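Local coordinates for Card1 endonuclease domain-containing protein (Vibrio cholerae, PDB 1XMX) that has no established function but probably binds nucleic acid and may cleave it through a Card1-like endonuclease domain of the PD-(D/E)XK clan, at residues 62-67 / 98-103; 73-78 / 105-110; 254-259 / 275-280. One frame throughout, in Å; residues are numbered along the deposited sequence.

Contacts 1 and 2 lie in the N-terminal alpha/beta part of the chain, with centres 11 Å apart. Both use helix 98-110. They meet directly where Ile62 packs against Ala74 and Ile75. Contact 3 belongs to the endonuclease region, about 42 Å from contact 1 and 47 Å from contact 2 between centres. The first two are partly buried. Contact 1 joins a loop to a helix start and relies on water and polar groups. Contact 2 pairs two helices through an aliphatic and aromatic centre with a polar border. Contact 3 is a surface contact, although it lies nearer the centre of the chain. It combines a leucine-histidine CH-pi contact with an acid-amide approach.

Contact 1. Residues 62-67 / 98-103; sequences IPAGSN and RHRLLS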
ATOM      1  N   ILE A  62     -21.467  17.663  13.737  1.00 22.41           N
ATOM      2  CA  ILE A  62     -22.824  17.914  13.331  1.00 21.68           C
ATOM      3  C   ILE A  62     -23.694  16.855  13.957  1.00 22.26           C
ATOM      4  O   ILE A  62     -23.230  15.833  14.417  1.00 24.44           O
ATOM      5  CB  ILE A  62     -23.015  17.879  11.805  1.00 21.71           C
ATOM      6  CG1 ILE A  62     -22.194  16.750  11.214  1.00 22.59           C
ATOM      7  CG2 ILE A  62     -22.582  19.269  11.132  1.00 21.59           C
ATOM      8  CD1 ILE A  62     -22.742  16.152   9.896  1.00 24.52           C
ATOM      9  N   PRO A  63     -24.989  17.096  13.956  1.00 23.57           N
ATOM     10  CA  PRO A  63     -25.821  16.059  14.490  1.00 22.34           C
ATOM     11  C   PRO A  63     -25.785  14.908  13.497  1.00 20.64           C
ATOM     12  O   PRO A  63     -25.456  15.079  12.332  1.00 20.20           O
ATOM     13  CB  PRO A  63     -27.205  16.736  14.602  1.00 22.17           C
ATOM     14  CG  PRO A  63     -27.170  17.929  13.699  1.00 23.28           C
ATOM     15  CD  PRO A  63     -25.732  18.276  13.453  1.00 22.78           C
ATOM     16  N   ALA A  64     -26.067  13.728  13.969  1.00 20.41           N
ATOM     17  CA  ALA A  64     -25.870  12.511  13.165  1.00 21.57           C
ATOM     18  C   ALA A  64     -27.075  12.105  12.274  1.00 20.80           C
ATOM     19  O   ALA A  64     -26.901  11.388  11.304  1.00 22.65           O
ATOM     20  CB  ALA A  64     -25.454  11.354  14.095  1.00 19.93           C
ATOM     21  N   GLY A  65     -28.276  12.568  12.584  1.00 20.99           N
ATOM     22  CA  GLY A  65     -29.426  12.290  11.731  1.00 22.21           C
ATOM     23  C   GLY A  65     -29.318  12.804  10.307  1.00 23.42           C
ATOM     24  O   GLY A  65     -28.371  13.543   9.933  1.00 27.08           O
ATOM     25  N   SER A  66     -30.286  12.416   9.499  1.00 22.64           N
ATOM     26  CA  SER A  66     -30.319  12.788   8.096  1.00 23.90           C
ATOM     27  C   SER A  66     -30.980  14.148   7.844  1.00 24.78           C
ATOM     28  O   SER A  66     -30.942  14.611   6.712  1.00 26.86           O
ATOM     29  CB  SER A  66     -31.096  11.724   7.326  1.00 25.06           C
ATOM     30  OG  SER A  66     -32.397  11.586   7.911  1.00 25.60           O
ATOM     31  N   ASN A  67     -31.581  14.771   8.871  1.00 24.83           N
ATOM     32  CA  ASN A  67     -32.146  16.142   8.772  1.00 24.32           C
ATOM     33  C   ASN A  67     -31.092  17.178   8.376  1.00 24.24           C
ATOM     34  O   ASN A  67     -30.195  17.511   9.164  1.00 24.48           O
ATOM     35  CB  ASN A  67     -32.902  16.559  10.058  1.00 23.64           C
ATOM     36  CG  ASN A  67     -33.685  17.908   9.921  1.00 24.96           C
ATOM     37  OD1 ASN A  67     -33.368  18.779   9.102  1.00 22.74           O
ATOM     38  ND2 ASN A  67     -34.718  18.073  10.768  1.00 24.60           N
ATOM     39  N   ARG A  98     -23.384  12.272   0.721  1.00 17.29           N
ATOM     40  CA  ARG A  98     -23.835  13.376  -0.134  1.00 19.33           C
ATOM     41  C   ARG A  98     -24.776  14.353   0.550  1.00 18.34           C
ATOM     42  O   ARG A  98     -24.702  15.517   0.270  1.00 20.81           O
ATOM     43  CB  ARG A  98     -24.286  12.891  -1.527  1.00 18.76           C
ATOM     44  CG  ARG A  98     -23.077  12.308  -2.313  1.00 18.71           C
ATOM     45  CD  ARG A  98     -23.490  11.336  -3.418  1.00 17.86           C
ATOM     46  NE  ARG A  98     -22.297  10.791  -4.082  1.00 18.70           N
ATOM     47  CZ  ARG A  98     -21.650   9.694  -3.682  1.00 19.92           C
ATOM     48  NH1 ARG A  98     -22.082   9.003  -2.620  1.00 18.78           N
ATOM     49  NH2 ARG A  98     -20.580   9.283  -4.338  1.00 17.40           N
ATOM     50  N   HIS A  99     -25.603  13.898   1.497  1.00 18.25           N
ATOM     51  CA  HIS A  99     -26.480  14.799   2.212  1.00 20.46           C
ATOM     52  C   HIS A  99     -25.713  15.832   3.021  1.00 20.02           C
ATOM     53  O   HIS A  99     -26.030  16.994   2.992  1.00 20.87           O
ATOM     54  CB  HIS A  99     -27.561  14.065   3.059  1.00 20.93           C
ATOM     55  CG  HIS A  99     -27.039  13.393   4.295  1.00 25.64           C
ATOM     56  ND1 HIS A  99     -25.966  12.521   4.287  1.00 25.58           N
ATOM     57  CD2 HIS A  99     -27.507  13.392   5.569  1.00 27.16           C
ATOM     58  CE1 HIS A  99     -25.760  12.068   5.511  1.00 25.74           C
ATOM     59  NE2 HIS A  99     -26.686  12.570   6.307  1.00 25.47           N
ATOM     60  N   ARG A 100     -24.714  15.403   3.757  1.00 19.76           N
ATOM     61  CA  ARG A 100     -23.876  16.338   4.505  1.00 19.48           C
ATOM     62  C   ARG A 100     -23.065  17.186   3.509  1.00 18.52           C
ATOM     63  O   ARG A 100     -22.876  18.363   3.736  1.00 19.88           O
ATOM     64  CB  ARG A 100     -22.914  15.540   5.423  1.00 18.25           C
ATOM     65  CG  ARG A 100     -23.649  14.764   6.546  1.00 19.84           C
ATOM     66  CD  ARG A 100     -22.815  13.689   7.211  1.00 21.44           C
ATOM     67  NE  ARG A 100     -23.538  13.029   8.308  1.00 22.44           N
ATOM     68  CZ  ARG A 100     -23.091  11.943   8.947  1.00 22.38           C
ATOM     69  NH1 ARG A 100     -21.963  11.367   8.563  1.00 26.37           N
ATOM     70  NH2 ARG A 100     -23.772  11.408   9.937  1.00 20.11           N
ATOM     71  N   LEU A 101     -22.516  16.559   2.462  1.00 17.29           N
ATOM     72  CA  LEU A 101     -21.659  17.282   1.479  1.00 18.79           C
ATOM     73  C   LEU A 101     -22.370  18.445   0.860  1.00 18.22           C
ATOM     74  O   LEU A 101     -21.828  19.528   0.809  1.00 18.74           O
ATOM     75  CB  LEU A 101     -21.147  16.377   0.341  1.00 17.24           C
ATOM     76  CG  LEU A 101     -20.205  16.980  -0.707  1.00 19.13           C
ATOM     77  CD1 LEU A 101     -18.822  17.234  -0.066  1.00 19.17           C
ATOM     78  CD2 LEU A 101     -19.998  16.055  -1.903  1.00 18.58           C
ATOM     79  N   LEU A 102     -23.595  18.204   0.382  1.00 18.70           N
ATOM     80  CA  LEU A 102     -24.358  19.223  -0.288  1.00 18.58           C
ATOM     81  C   LEU A 102     -24.929  20.275   0.668  1.00 18.39           C
ATOM     82  O   LEU A 102     -25.164  21.394   0.253  1.00 19.07           O
ATOM     83  CB  LEU A 102     -25.474  18.621  -1.138  1.00 19.38           C
ATOM     84  CG  LEU A 102     -24.941  17.730  -2.254  1.00 20.64           C
ATOM     85  CD1 LEU A 102     -26.091  17.257  -3.077  1.00 18.69           C
ATOM     86  CD2 LEU A 102     -23.984  18.544  -3.084  1.00 20.34           C
ATOM     87  N   SER A 103     -25.119  19.931   1.938  1.00 17.05           N
ATOM     88  CA  SER A 103     -25.525  20.928   2.921  1.00 17.92           C
ATOM     89  C   SER A 103     -24.359  21.889   3.157  1.00 18.94           C
ATOM     90  O   SER A 103     -24.555  23.084   3.119  1.00 20.55           O
ATOM     91  CB  SER A 103     -25.895  20.275   4.252  1.00 19.75           C
ATOM     92  OG  SER A 103     -26.956  19.362   4.078  1.00 19.72           O
TER
HETATM   93  O   HOH W   1     -25.822  13.923   9.802  1.00 20.97           O
HETATM   94  O   HOH W   2     -27.087  11.218   8.618  1.00 28.63           O
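This is a polar, water-mediated contact between a loop and the start of a helix, in which residues 62-66 meet His99 and Arg100. The loop follows strand 56-61 and leads into helix 68-85. The other segment begins helix 98-110. Most of the grip passes through two waters. Water 1 donates to Pro63 O (2.8 Å) and Gly65 O (2.6 Å). It also accepts from Arg100 NE at 2.9 Å, lying at the edge of the guanidinium in its plane. Water 2 donates to Ala64 O and is hydrogen-bonded to His99 NE2, 2.7 Å away. The direct bond from Arg100 NH2 to Ala64 O is weak, at 3.4 Å. The stronger partner of this NH2 is Asp36, through a salt bridge.

The Arg100 side chain is extended from CG to NE. Ile62 lies across it, with CD1 3.6 Å from Arg100 CD. The Ile62 methyl thus packs on the stem, while the polar end reaches the loop carbonyls and Asp36. His99 turns CG between its own backbone N and carbonyl carbon (chi1 73°). Its ring edge then faces the loop, with CD2 3.8 Å from Ser66 O. Arg100 CG rests on one face of this ring, offset toward the rim. Asn67 ends the loop as the N-cap of helix 68-85, where its OD1 accepts from Ala70 N. A magnesium ion lies about 6 Å from the His99 side chain. The arrangement is typical of a Rossmann-like fold, with the loop after one parallel strand meeting the N-terminal turn of the helix that follows another.

Contact 2. Residues 73-78 / 105-110; sequences SAIREL and YEVFRS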
ATOM      1  N   SER A  73     -27.936  24.326   9.445  1.00 26.53           N
ATOM      2  CA  SER A  73     -27.912  25.190  10.600  1.00 25.88           C
ATOM      3  C   SER A  73     -26.592  25.086  11.436  1.00 24.73           C
ATOM      4  O   SER A  73     -26.021  26.121  11.842  1.00 24.79           O
ATOM      5  CB  SER A  73     -29.109  24.854  11.457  1.00 25.01           C
ATOM      6  OG  SER A  73     -29.592  26.048  11.911  1.00 26.96           O
ATOM      7  N   ALA A  74     -26.130  23.858  11.712  1.00 22.91           N
ATOM      8  CA  ALA A  74     -24.894  23.683  12.467  1.00 22.59           C
ATOM      9  C   ALA A  74     -23.740  24.294  11.675  1.00 21.89           C
ATOM     10  O   ALA A  74     -22.933  25.031  12.208  1.00 21.62           O
ATOM     11  CB  ALA A  74     -24.636  22.147  12.776  1.00 23.88           C
ATOM     12  N   ILE A  75     -23.718  24.055  10.370  1.00 21.65           N
ATOM     13  CA  ILE A  75     -22.600  24.513   9.556  1.00 21.88           C
ATOM     14  C   ILE A  75     -22.589  26.023   9.323  1.00 24.30           C
ATOM     15  O   ILE A  75     -21.529  26.641   9.201  1.00 26.01           O
ATOM     16  CB  ILE A  75     -22.503  23.713   8.221  1.00 21.64           C
ATOM     17  CG1 ILE A  75     -22.229  22.219   8.534  1.00 21.35           C
ATOM     18  CG2 ILE A  75     -21.415  24.335   7.281  1.00 18.42           C
ATOM     19  CD1 ILE A  75     -22.446  21.218   7.338  1.00 21.66           C
ATOM     20  N   ARG A  76     -23.767  26.617   9.236  1.00 24.81           N
ATOM     21  CA  ARG A  76     -23.859  28.061   9.086  1.00 26.99           C
ATOM     22  C   ARG A  76     -23.354  28.779  10.348  1.00 27.00           C
ATOM     23  O   ARG A  76     -22.714  29.800  10.250  1.00 25.81           O
ATOM     24  CB  ARG A  76     -25.291  28.453   8.771  1.00 28.23           C
ATOM     25  CG  ARG A  76     -25.407  29.798   8.160  1.00 32.12           C
ATOM     26  CD  ARG A  76     -26.778  29.960   7.508  1.00 35.16           C
ATOM     27  NE  ARG A  76     -26.804  29.486   6.109  1.00 37.61           N
ATOM     28  CZ  ARG A  76     -26.255  30.140   5.075  1.00 37.76           C
ATOM     29  NH1 ARG A  76     -25.616  31.314   5.281  1.00 37.40           N
ATOM     30  NH2 ARG A  76     -26.370  29.638   3.834  1.00 35.52           N
ATOM     31  N   GLU A  77     -23.637  28.225  11.524  1.00 27.92           N
ATOM     32  CA  GLU A  77     -23.029  28.699  12.770  1.00 30.48           C
ATOM     33  C   GLU A  77     -21.495  28.669  12.726  1.00 27.47           C
ATOM     34  O   GLU A  77     -20.844  29.617  13.090  1.00 26.03           O
ATOM     35  CB  GLU A  77     -23.518  27.864  13.963  1.00 31.43           C
ATOM     36  CG  GLU A  77     -24.765  28.419  14.582  1.00 35.21           C
ATOM     37  CD  GLU A  77     -25.200  27.683  15.863  1.00 37.29           C
ATOM     38  OE1 GLU A  77     -24.312  27.475  16.750  1.00 38.40           O
ATOM     39  OE2 GLU A  77     -26.439  27.349  15.978  1.00 39.90           O
ATOM     40  N   LEU A  78     -20.939  27.541  12.314  1.00 26.22           N
ATOM     41  CA  LEU A  78     -19.520  27.446  12.051  1.00 23.83           C
ATOM     42  C   LEU A  78     -19.066  28.501  11.032  1.00 24.27           C
ATOM     43  O   LEU A  78     -18.071  29.210  11.275  1.00 24.78           O
ATOM     44  CB  LEU A  78     -19.156  26.046  11.540  1.00 23.87           C
ATOM     45  CG  LEU A  78     -17.689  25.909  11.111  1.00 23.46           C
ATOM     46  CD1 LEU A  78     -16.844  26.051  12.365  1.00 22.97           C
ATOM     47  CD2 LEU A  78     -17.455  24.541  10.444  1.00 24.43           C
ATOM     48  N   TYR A 105     -21.821  22.374   1.122  1.00 21.15           N
ATOM     49  CA  TYR A 105     -21.631  23.124  -0.140  1.00 20.63           C
ATOM     50  C   TYR A 105     -22.504  24.408  -0.218  1.00 22.22           C
ATOM     51  O   TYR A 105     -22.003  25.526  -0.615  1.00 17.87           O
ATOM     52  CB  TYR A 105     -21.890  22.238  -1.372  1.00 24.12           C
ATOM     53  CG  TYR A 105     -21.578  22.933  -2.713  1.00 25.02           C
ATOM     54  CD1 TYR A 105     -22.510  23.749  -3.362  1.00 25.98           C
ATOM     55  CD2 TYR A 105     -20.335  22.791  -3.305  1.00 26.19           C
ATOM     56  CE1 TYR A 105     -22.193  24.409  -4.594  1.00 25.58           C
ATOM     57  CE2 TYR A 105     -20.033  23.427  -4.514  1.00 26.15           C
ATOM     58  CZ  TYR A 105     -20.957  24.227  -5.147  1.00 25.86           C
ATOM     59  OH  TYR A 105     -20.574  24.840  -6.362  1.00 27.95           O
ATOM     60  N   GLU A 106     -23.790  24.263   0.137  1.00 22.63           N
ATOM     61  CA  GLU A 106     -24.727  25.414   0.064  1.00 27.49           C
ATOM     62  C   GLU A 106     -24.224  26.536   0.984  1.00 24.85           C
ATOM     63  O   GLU A 106     -24.161  27.696   0.591  1.00 25.10           O
ATOM     64  CB  GLU A 106     -26.160  25.027   0.448  1.00 26.49           C
ATOM     65  CG  GLU A 106     -27.180  26.182   0.284  1.00 32.67           C
ATOM     66  CD  GLU A 106     -28.527  25.946   1.013  1.00 35.49           C
ATOM     67  OE1 GLU A 106     -28.492  25.628   2.231  1.00 40.24           O
ATOM     68  OE2 GLU A 106     -29.628  26.094   0.395  1.00 38.43           O
ATOM     69  N   VAL A 107     -23.889  26.176   2.217  1.00 23.33           N
ATOM     70  CA  VAL A 107     -23.453  27.156   3.194  1.00 23.62           C
ATOM     71  C   VAL A 107     -22.163  27.851   2.714  1.00 23.17           C
ATOM     72  O   VAL A 107     -22.086  29.080   2.618  1.00 21.09           O
ATOM     73  CB  VAL A 107     -23.229  26.524   4.607  1.00 23.39           C
ATOM     74  CG1 VAL A 107     -22.711  27.582   5.556  1.00 20.88           C
ATOM     75  CG2 VAL A 107     -24.535  25.904   5.137  1.00 22.66           C
ATOM     76  N   PHE A 108     -21.159  27.057   2.377  1.00 22.52           N
ATOM     77  CA  PHE A 108     -19.853  27.643   2.028  1.00 22.79           C
ATOM     78  C   PHE A 108     -19.897  28.441   0.707  1.00 23.48           C
ATOM     79  O   PHE A 108     -19.255  29.494   0.576  1.00 22.16           O
ATOM     80  CB  PHE A 108     -18.766  26.562   2.002  1.00 20.57           C
ATOM     81  CG  PHE A 108     -18.539  25.921   3.345  1.00 20.88           C
ATOM     82  CD1 PHE A 108     -18.689  26.656   4.509  1.00 22.83           C
ATOM     83  CD2 PHE A 108     -18.128  24.619   3.453  1.00 19.05           C
ATOM     84  CE1 PHE A 108     -18.449  26.059   5.761  1.00 24.77           C
ATOM     85  CE2 PHE A 108     -17.881  24.034   4.688  1.00 20.21           C
ATOM     86  CZ  PHE A 108     -18.031  24.750   5.834  1.00 22.23           C
ATOM     87  N   ARG A 109     -20.653  27.942  -0.257  1.00 22.40           N
ATOM     88  CA  ARG A 109     -20.816  28.663  -1.494  1.00 24.51           C
ATOM     89  C   ARG A 109     -21.456  30.073  -1.269  1.00 25.05           C
ATOM     90  O   ARG A 109     -21.062  31.060  -1.906  1.00 25.84           O
ATOM     91  CB  ARG A 109     -21.598  27.816  -2.510  1.00 24.90           C
ATOM     92  CG  ARG A 109     -21.940  28.562  -3.765  1.00 27.42           C
ATOM     93  CD  ARG A 109     -20.684  28.845  -4.621  1.00 28.73           C
ATOM     94  NE  ARG A 109     -21.087  29.487  -5.873  1.00 29.98           N
ATOM     95  CZ  ARG A 109     -21.400  30.766  -5.991  1.00 29.85           C
ATOM     96  NH1 ARG A 109     -21.346  31.578  -4.944  1.00 32.24           N
ATOM     97  NH2 ARG A 109     -21.788  31.223  -7.152  1.00 29.78           N
ATOM     98  N   SER A 110     -22.377  30.191  -0.323  1.00 24.42           N
ATOM     99  CA  SER A 110     -22.988  31.502  -0.067  1.00 24.74           C
ATOM    100  C   SER A 110     -22.021  32.530   0.518  1.00 24.68           C
ATOM    101  O   SER A 110     -22.221  33.708   0.361  1.00 23.05           O
ATOM    102  CB  SER A 110     -24.234  31.412   0.811  1.00 24.06           C
ATOM    103  OG  SER A 110     -23.871  31.023   2.110  1.00 24.53           O
TER
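Helices 73-78 and 105-110 run in roughly the same direction, with their axes crossing at -29° and 9.4 Å apart at closest approach. Arg76 and Val107 have the nearest CA atoms, at 6.0 Å. Val107 points at the other helix. Its CG1 comes within 3.7 Å of Arg76 CA and also touches the CG2 branch of Ile75. That same CG2 reaches Phe108 CZ at 3.7 Å, the two side chains crossing at about a right angle. The one Ile75 methyl thus touches both Val107 and the end of the Phe108 ring. Phe108 also meets Phe91 edge-to-face, which ties this apolar centre to strand 88-92.

Arg76 closes the exposed border. Its chain turns about the CG-CD bond (chi3 -88°) and brings the guanidinium over Val107, whose CG1 lies against one face. At the guanidinium edge, Arg76 NH2 makes a weak hydrogen bond to Ser110 OG, 3.3 Å long. The Ser110 hydroxyl donates in turn to Val107 O at 2.7 Å, a bond that fixes its rotation. Glu106 OE1 stays 4.8 Å from Arg76 NH2 and forms its salt bridge with Lys72. Helix 68-85 links the parallel strands 56-61 and 88-92. This is a beta-alpha-beta crossover, with the next helix, 98-110, packed beside it on the same side of the sheet.

Contact 3. Residues 254-259 / 275-280; sequences LETLVH and RSLNVQ
The His259 ring carries Leu277 on one face and meets Arg275 toward its outer end. Leu277 CB stands almost straight above the ring centre, 4.0 Å from the centroid and 7° off the normal, a clear CH-pi contact. Arg275 turns the edge of its guanidinium to the histidine, with NH1 3.4 Å from His259 CE1. The ring and guanidinium planes are 54° apart, so the two groups do not stack. Arg275 NE is hydrogen-bonded to Gln266. His259 ND1 lies 3.7 Å from Ser276 C. It is buried here and has no polar partner in the model.

His259 holds CG anti to its backbone N (chi1 178°), which carries the ring out from the helix to the strand. The CD1 branch of Leu277 continues along the helix. It lies 3.5 Å from Glu255 O and 3.9 Å from His259 CB, and so touches both Glu255 and His259, one turn apart on the helix. Thr256 borders this site, its hydroxyl bonded to Glu252 O.

Farther along, the Glu255 carboxylate and the end of the Asn278 side chain lie close together, the modelled orientation of the amide being doubtful. Asn278 has a backbone with positive phi. With Val279 it fits a G1 beta bulge opposite Leu294, where the chain turns a corner from strand 272-276 into strand 279-285. The carboxylates of Glu255 and Asp295, of strand 288-300, lie close together, and Glu252 brings a third nearby. On another side of helix 243-266, Val258 packs on Val296 and Ile307. A long helix laid against a mixed sheet, with acidic side chains gathered at their junction, is consistent with the nuclease core of the PD-(D/E)XK clan.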
ATOM      1  N   LEU A 254      11.599 -14.031  -3.814  1.00 18.77           N
ATOM      2  CA  LEU A 254      10.689 -13.470  -4.810  1.00 18.97           C
ATOM      3  C   LEU A 254      10.180 -12.116  -4.345  1.00 18.65           C
ATOM      4  O   LEU A 254      10.012 -11.198  -5.140  1.00 21.10           O
ATOM      5  CB  LEU A 254       9.518 -14.415  -5.041  1.00 17.27           C
ATOM      6  CG  LEU A 254       8.485 -13.855  -6.017  1.00 17.70           C
ATOM      7  CD1 LEU A 254       9.041 -13.572  -7.445  1.00 15.48           C
ATOM      8  CD2 LEU A 254       7.325 -14.831  -6.086  1.00 19.17           C
ATOM      9  N   GLU A 255       9.933 -11.977  -3.057  1.00 17.78           N
ATOM     10  CA  GLU A 255       9.460 -10.678  -2.519  1.00 19.98           C
ATOM     11  C   GLU A 255      10.645  -9.688  -2.474  1.00 18.68           C
ATOM     12  O   GLU A 255      10.466  -8.502  -2.624  1.00 18.89           O
ATOM     13  CB  GLU A 255       8.818 -10.842  -1.146  1.00 18.52           C
ATOM     14  CG  GLU A 255       9.745 -11.543  -0.109  1.00 22.61           C
ATOM     15  CD  GLU A 255       9.042 -11.855   1.203  1.00 24.32           C
ATOM     16  OE1 GLU A 255       7.793 -11.878   1.259  1.00 29.72           O
ATOM     17  OE2 GLU A 255       9.715 -12.106   2.200  1.00 27.50           O
ATOM     18  N   THR A 256      11.828 -10.184  -2.161  1.00 17.84           N
ATOM     19  CA  THR A 256      13.040  -9.392  -2.219  1.00 18.55           C
ATOM     20  C   THR A 256      13.318  -8.833  -3.612  1.00 17.16           C
ATOM     21  O   THR A 256      13.688  -7.667  -3.735  1.00 18.44           O
ATOM     22  CB  THR A 256      14.254 -10.261  -1.803  1.00 20.11           C
ATOM     23  OG1 THR A 256      14.058 -10.723  -0.464  1.00 21.05           O
ATOM     24  CG2 THR A 256      15.524  -9.424  -1.816  1.00 21.84           C
ATOM     25  N   LEU A 257      13.187  -9.684  -4.640  1.00 15.67           N
ATOM     26  CA  LEU A 257      13.282  -9.311  -6.056  1.00 16.22           C
ATOM     27  C   LEU A 257      12.198  -8.265  -6.431  1.00 16.01           C
ATOM     28  O   LEU A 257      12.480  -7.247  -7.085  1.00 14.17           O
ATOM     29  CB  LEU A 257      13.130 -10.558  -6.947  1.00 17.17           C
ATOM     30  CG  LEU A 257      12.996 -10.247  -8.451  1.00 19.26           C
ATOM     31  CD1 LEU A 257      14.282  -9.716  -9.084  1.00 16.29           C
ATOM     32  CD2 LEU A 257      12.476 -11.493  -9.154  1.00 19.22           C
ATOM     33  N   VAL A 258      10.958  -8.513  -6.012  1.00 16.69           N
ATOM     34  CA  VAL A 258       9.908  -7.571  -6.320  1.00 16.47           C
ATOM     35  C   VAL A 258      10.181  -6.224  -5.630  1.00 17.89           C
ATOM     36  O   VAL A 258      10.034  -5.172  -6.238  1.00 20.08           O
ATOM     37  CB  VAL A 258       8.521  -8.054  -5.908  1.00 16.90           C
ATOM     38  CG1 VAL A 258       7.491  -6.871  -6.085  1.00 13.71           C
ATOM     39  CG2 VAL A 258       8.136  -9.334  -6.716  1.00 15.46           C
ATOM     40  N   HIS A 259      10.579  -6.246  -4.376  1.00 16.33           N
ATOM     41  CA  HIS A 259      10.913  -5.009  -3.715  1.00 18.00           C
ATOM     42  C   HIS A 259      12.060  -4.266  -4.425  1.00 18.10           C
ATOM     43  O   HIS A 259      12.009  -3.055  -4.625  1.00 17.66           O
ATOM     44  CB  HIS A 259      11.239  -5.285  -2.267  1.00 19.59           C
ATOM     45  CG  HIS A 259      11.645  -4.076  -1.494  1.00 20.67           C
ATOM     46  ND1 HIS A 259      10.755  -3.067  -1.157  1.00 21.62           N
ATOM     47  CD2 HIS A 259      12.847  -3.718  -0.979  1.00 19.94           C
ATOM     48  CE1 HIS A 259      11.390  -2.152  -0.446  1.00 21.09           C
ATOM     49  NE2 HIS A 259      12.657  -2.524  -0.325  1.00 22.65           N
ATOM     50  N   ARG A 275       7.682   2.745  -0.410  1.00 21.97           N
ATOM     51  CA  ARG A 275       7.744   1.300  -0.657  1.00 23.97           C
ATOM     52  C   ARG A 275       8.326   0.649   0.536  1.00 23.31           C
ATOM     53  O   ARG A 275       9.171   1.248   1.202  1.00 23.70           O
ATOM     54  CB  ARG A 275       8.621   0.932  -1.855  1.00 24.71           C
ATOM     55  CG  ARG A 275       9.971   1.553  -1.755  1.00 26.37           C
ATOM     56  CD  ARG A 275      10.971   1.108  -2.880  1.00 28.68           C
ATOM     57  NE  ARG A 275      12.105   2.010  -2.729  1.00 31.60           N
ATOM     58  CZ  ARG A 275      13.142   1.771  -1.935  1.00 33.73           C
ATOM     59  NH1 ARG A 275      13.249   0.601  -1.326  1.00 35.82           N
ATOM     60  NH2 ARG A 275      14.101   2.677  -1.801  1.00 33.93           N
ATOM     61  N   SER A 276       7.936  -0.608   0.767  1.00 22.09           N
ATOM     62  CA  SER A 276       8.419  -1.335   1.920  1.00 22.52           C
ATOM     63  C   SER A 276       8.369  -2.827   1.690  1.00 22.21           C
ATOM     64  O   SER A 276       7.587  -3.284   0.883  1.00 23.79           O
ATOM     65  CB  SER A 276       7.573  -0.977   3.129  1.00 24.43           C
ATOM     66  OG  SER A 276       8.419  -0.941   4.261  1.00 29.46           O
ATOM     67  N   LEU A 277       9.173  -3.572   2.447  1.00 21.03           N
ATOM     68  CA  LEU A 277       9.298  -5.017   2.378  1.00 19.30           C
ATOM     69  C   LEU A 277       8.780  -5.629   3.657  1.00 19.10           C
ATOM     70  O   LEU A 277       9.197  -5.264   4.731  1.00 21.00           O
ATOM     71  CB  LEU A 277      10.790  -5.413   2.168  1.00 18.52           C
ATOM     72  CG  LEU A 277      11.165  -6.887   1.941  1.00 18.31           C
ATOM     73  CD1 LEU A 277      10.339  -7.539   0.764  1.00 18.11           C
ATOM     74  CD2 LEU A 277      12.686  -7.063   1.681  1.00 19.19           C
ATOM     75  N   ASN A 278       7.829  -6.535   3.536  1.00 21.38           N
ATOM     76  CA  ASN A 278       7.318  -7.311   4.663  1.00 23.51           C
ATOM     77  C   ASN A 278       6.802  -6.462   5.828  1.00 24.63           C
ATOM     78  O   ASN A 278       7.219  -6.648   6.976  1.00 24.32           O
ATOM     79  CB  ASN A 278       8.354  -8.338   5.143  1.00 24.87           C
ATOM     80  CG  ASN A 278       8.438  -9.548   4.215  1.00 27.79           C
ATOM     81  OD1 ASN A 278       7.410 -10.152   3.890  1.00 29.19           O
ATOM     82  ND2 ASN A 278       9.655  -9.912   3.788  1.00 26.23           N
ATOM     83  N   VAL A 279       5.894  -5.541   5.521  1.00 22.60           N
ATOM     84  CA  VAL A 279       5.295  -4.710   6.532  1.00 22.34           C
ATOM     85  C   VAL A 279       4.432  -5.595   7.442  1.00 23.09           C
ATOM     86  O   VAL A 279       3.583  -6.349   6.948  1.00 21.21           O
ATOM     87  CB  VAL A 279       4.427  -3.627   5.863  1.00 21.69           C
ATOM     88  CG1 VAL A 279       3.961  -2.632   6.907  1.00 21.00           C
ATOM     89  CG2 VAL A 279       5.228  -2.910   4.762  1.00 21.44           C
ATOM     90  N   GLN A 280       4.688  -5.558   8.752  1.00 23.99           N
ATOM     91  CA  GLN A 280       3.765  -6.155   9.739  1.00 24.74           C
ATOM     92  C   GLN A 280       2.624  -5.177  10.078  1.00 24.33           C
ATOM     93  O   GLN A 280       2.885  -4.060  10.429  1.00 23.49           O
ATOM     94  CB  GLN A 280       4.511  -6.543  11.014  1.00 27.34           C
ATOM     95  CG  GLN A 280       5.806  -7.312  10.752  1.00 27.88           C
ATOM     96  CD  GLN A 280       5.528  -8.643  10.063  1.00 30.10           C
ATOM     97  OE1 GLN A 280       6.090  -8.968   9.001  1.00 30.84           O
ATOM     98  NE2 GLN A 280       4.637  -9.411  10.649  1.00 31.23           N
TER